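Local structure of transcriptional regulator, MarR family (Bacillus cereus, 4XRF) at residues A[45-50]-A[88-93]. The protein probably binds DNA as a MarR-family, winged helix-turn-helix transcription factor that regulates gene expression. Residues are numbered along the deposited sequence; the frame is centred on the assembly and turned at random.
Sequences YGASRA and VVIIEL. With PO4 (phosphate ion), chain D.
Ala47 lays its methyl group against CG2 of Ile90 (3.9 Å from Ala47 CB) and the extended side chain of Glu92; so small a group fits between the two, and Ala47 CA makes a CA-H...O contact with Ile91 O. Ser48 then forms an antiparallel hydrogen-bonded pair with Ile91, its N donating to Ile91 O (2.9 Å). In return, Ile91 N donates to Ser48 O over 2.8 Å. The short serine side chain also turns back, Ser48 OG donating to Gly46 O (2.7 Å), and so ties down the turn that follows helix 33-45. At the non-hydrogen-bonded pair that follows, Arg49 and Ile90 share a face of the sheet, which brings Arg49 CG to 3.8 Å from Ile90 CD1. Long, positively charged and bent at chi3 (-66°), the arginine suits an anion: Arg49 NH1 donates to O4 of a phosphate ion (2.7 Å), probably from the crystallisation liquor. Ala50 opens helix 50-57: its N bonds Val89 O (3.0 Å), and its compact methyl meets CG1 of Ile91, which also packs on Leu42 and Leu53. Strand 48-49 thus forms one edge of the three-stranded antiparallel sheet of the winged helix-turn-helix fold, with 89-93 central and 77-81 at the other edge.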
loop_
_atom_site.group_PDB
_atom_site.type_symbol
_atom_site.label_atom_id
_atom_site.label_comp_id
_atom_site.label_asym_id
_atom_site.label_seq_id
_atom_site.Cartn_x
_atom_site.Cartn_y
_atom_site.Cartn_z
ATOM N N TYR A 45 8.639 30.937 4.487
ATOM C CA TYR A 45 9.909 31.553 4.853
ATOM C C TYR A 45 10.778 31.957 3.662
ATOM O O TYR A 45 11.846 32.527 3.852
ATOM C CB TYR A 45 10.700 30.610 5.755
ATOM C CG TYR A 45 10.045 30.344 7.092
ATOM C CD1 TYR A 45 10.140 31.273 8.144
ATOM C CD2 TYR A 45 9.355 29.165 7.320
ATOM C CE1 TYR A 45 9.546 31.027 9.377
ATOM C CE2 TYR A 45 8.759 28.910 8.546
ATOM C CZ TYR A 45 8.862 29.838 9.571
ATOM O OH TYR A 45 8.262 29.570 10.780
ATOM N N GLY A 46 10.331 31.666 2.438
ATOM C CA GLY A 46 11.166 31.909 1.257
ATOM C C GLY A 46 12.321 30.917 1.229
ATOM O O GLY A 46 12.276 29.889 1.931
ATOM N N ALA A 47 13.345 31.229 0.424
ATOM C CA ALA A 47 14.547 30.394 0.289
ATOM C C ALA A 47 15.138 29.998 1.643
ATOM O O ALA A 47 15.410 30.856 2.494
ATOM C CB ALA A 47 15.610 31.116 -0.549
ATOM N N SER A 48 15.375 28.700 1.820
ATOM C CA SER A 48 15.880 28.173 3.086
ATOM C C SER A 48 16.963 27.110 2.878
ATOM O O SER A 48 16.992 26.447 1.836
ATOM C CB SER A 48 14.716 27.558 3.887
ATOM O OG SER A 48 13.535 28.350 3.805
ATOM N N ARG A 49 17.833 26.941 3.876
ATOM C CA ARG A 49 18.810 25.859 3.875
ATOM C C ARG A 49 18.148 24.489 3.886
ATOM O O ARG A 49 17.115 24.290 4.552
ATOM C CB ARG A 49 19.772 25.971 5.071
ATOM C CG ARG A 49 20.812 27.080 4.951
ATOM C CD ARG A 49 21.745 27.088 6.165
ATOM N NE ARG A 49 20.980 27.438 7.356
ATOM C CZ ARG A 49 21.215 26.986 8.583
ATOM N NH1 ARG A 49 22.204 26.122 8.827
ATOM N NH2 ARG A 49 20.442 27.404 9.573
ATOM N N ALA A 50 18.761 23.550 3.161
ATOM C CA ALA A 50 18.281 22.164 3.109
ATOM C C ALA A 50 18.353 21.544 4.507
ATOM O O ALA A 50 17.496 20.774 4.885
ATOM C CB ALA A 50 19.096 21.341 2.111
ATOM N N VAL A 88 27.039 25.455 1.790
ATOM C CA VAL A 88 25.687 25.912 2.120
ATOM C C VAL A 88 24.768 25.658 0.930
ATOM O O VAL A 88 24.911 26.303 -0.108
ATOM C CB VAL A 88 25.671 27.409 2.459
ATOM C CG1 VAL A 88 24.271 27.857 2.832
ATOM C CG2 VAL A 88 26.666 27.716 3.588
ATOM N N VAL A 89 23.824 24.731 1.110
ATOM C CA VAL A 89 22.857 24.325 0.079
ATOM C C VAL A 89 21.527 25.018 0.370
ATOM O O VAL A 89 20.923 24.806 1.436
ATOM C CB VAL A 89 22.666 22.789 0.082
ATOM C CG1 VAL A 89 21.685 22.340 -1.006
ATOM C CG2 VAL A 89 24.001 22.057 -0.047
ATOM N N ILE A 90 21.090 25.850 -0.574
ATOM C CA ILE A 90 19.847 26.597 -0.452
ATOM C C ILE A 90 18.758 26.046 -1.393
ATOM O O ILE A 90 19.014 25.799 -2.582
ATOM C CB ILE A 90 20.045 28.092 -0.773
ATOM C CG1 ILE A 90 21.243 28.682 -0.017
ATOM C CG2 ILE A 90 18.758 28.873 -0.516
ATOM C CD1 ILE A 90 21.091 28.725 1.482
ATOM N N ILE A 91 17.550 25.880 -0.847
ATOM C CA ILE A 91 16.384 25.448 -1.608
ATOM C C ILE A 91 15.388 26.607 -1.719
ATOM O O ILE A 91 15.128 27.329 -0.747
ATOM C CB ILE A 91 15.693 24.205 -0.982
ATOM C CG1 ILE A 91 16.719 23.135 -0.564
ATOM C CG2 ILE A 91 14.627 23.636 -1.917
ATOM C CD1 ILE A 91 17.646 22.659 -1.663
ATOM N N GLU A 92 14.831 26.767 -2.911
ATOM C CA GLU A 92 13.978 27.891 -3.227
ATOM C C GLU A 92 12.813 27.444 -4.103
ATOM O O GLU A 92 13.004 26.680 -5.036
ATOM C CB GLU A 92 14.793 28.912 -3.997
ATOM C CG GLU A 92 14.056 30.201 -4.248
ATOM C CD GLU A 92 14.962 31.262 -4.832
ATOM O OE1 GLU A 92 15.268 31.200 -6.047
ATOM O OE2 GLU A 92 15.371 32.154 -4.071
ATOM N N LEU A 93 11.625 27.961 -3.810
ATOM C CA LEU A 93 10.427 27.727 -4.618
ATOM C C LEU A 93 10.606 28.358 -6.005
ATOM O O LEU A 93 11.115 29.477 -6.117
ATOM C CB LEU A 93 9.257 28.377 -3.897
ATOM C CG LEU A 93 7.883 27.764 -3.751
ATOM C CD1 LEU A 93 7.914 26.281 -3.388
ATOM C CD2 LEU A 93 7.137 28.592 -2.714
HETATM P P PO4 D . 22.997 24.864 12.084
HETATM O O1 PO4 D . 23.971 25.973 12.093
HETATM O O2 PO4 D . 23.453 23.746 13.033
HETATM O O3 PO4 D . 21.638 25.329 12.471
HETATM O O4 PO4 D . 22.936 24.232 10.657
#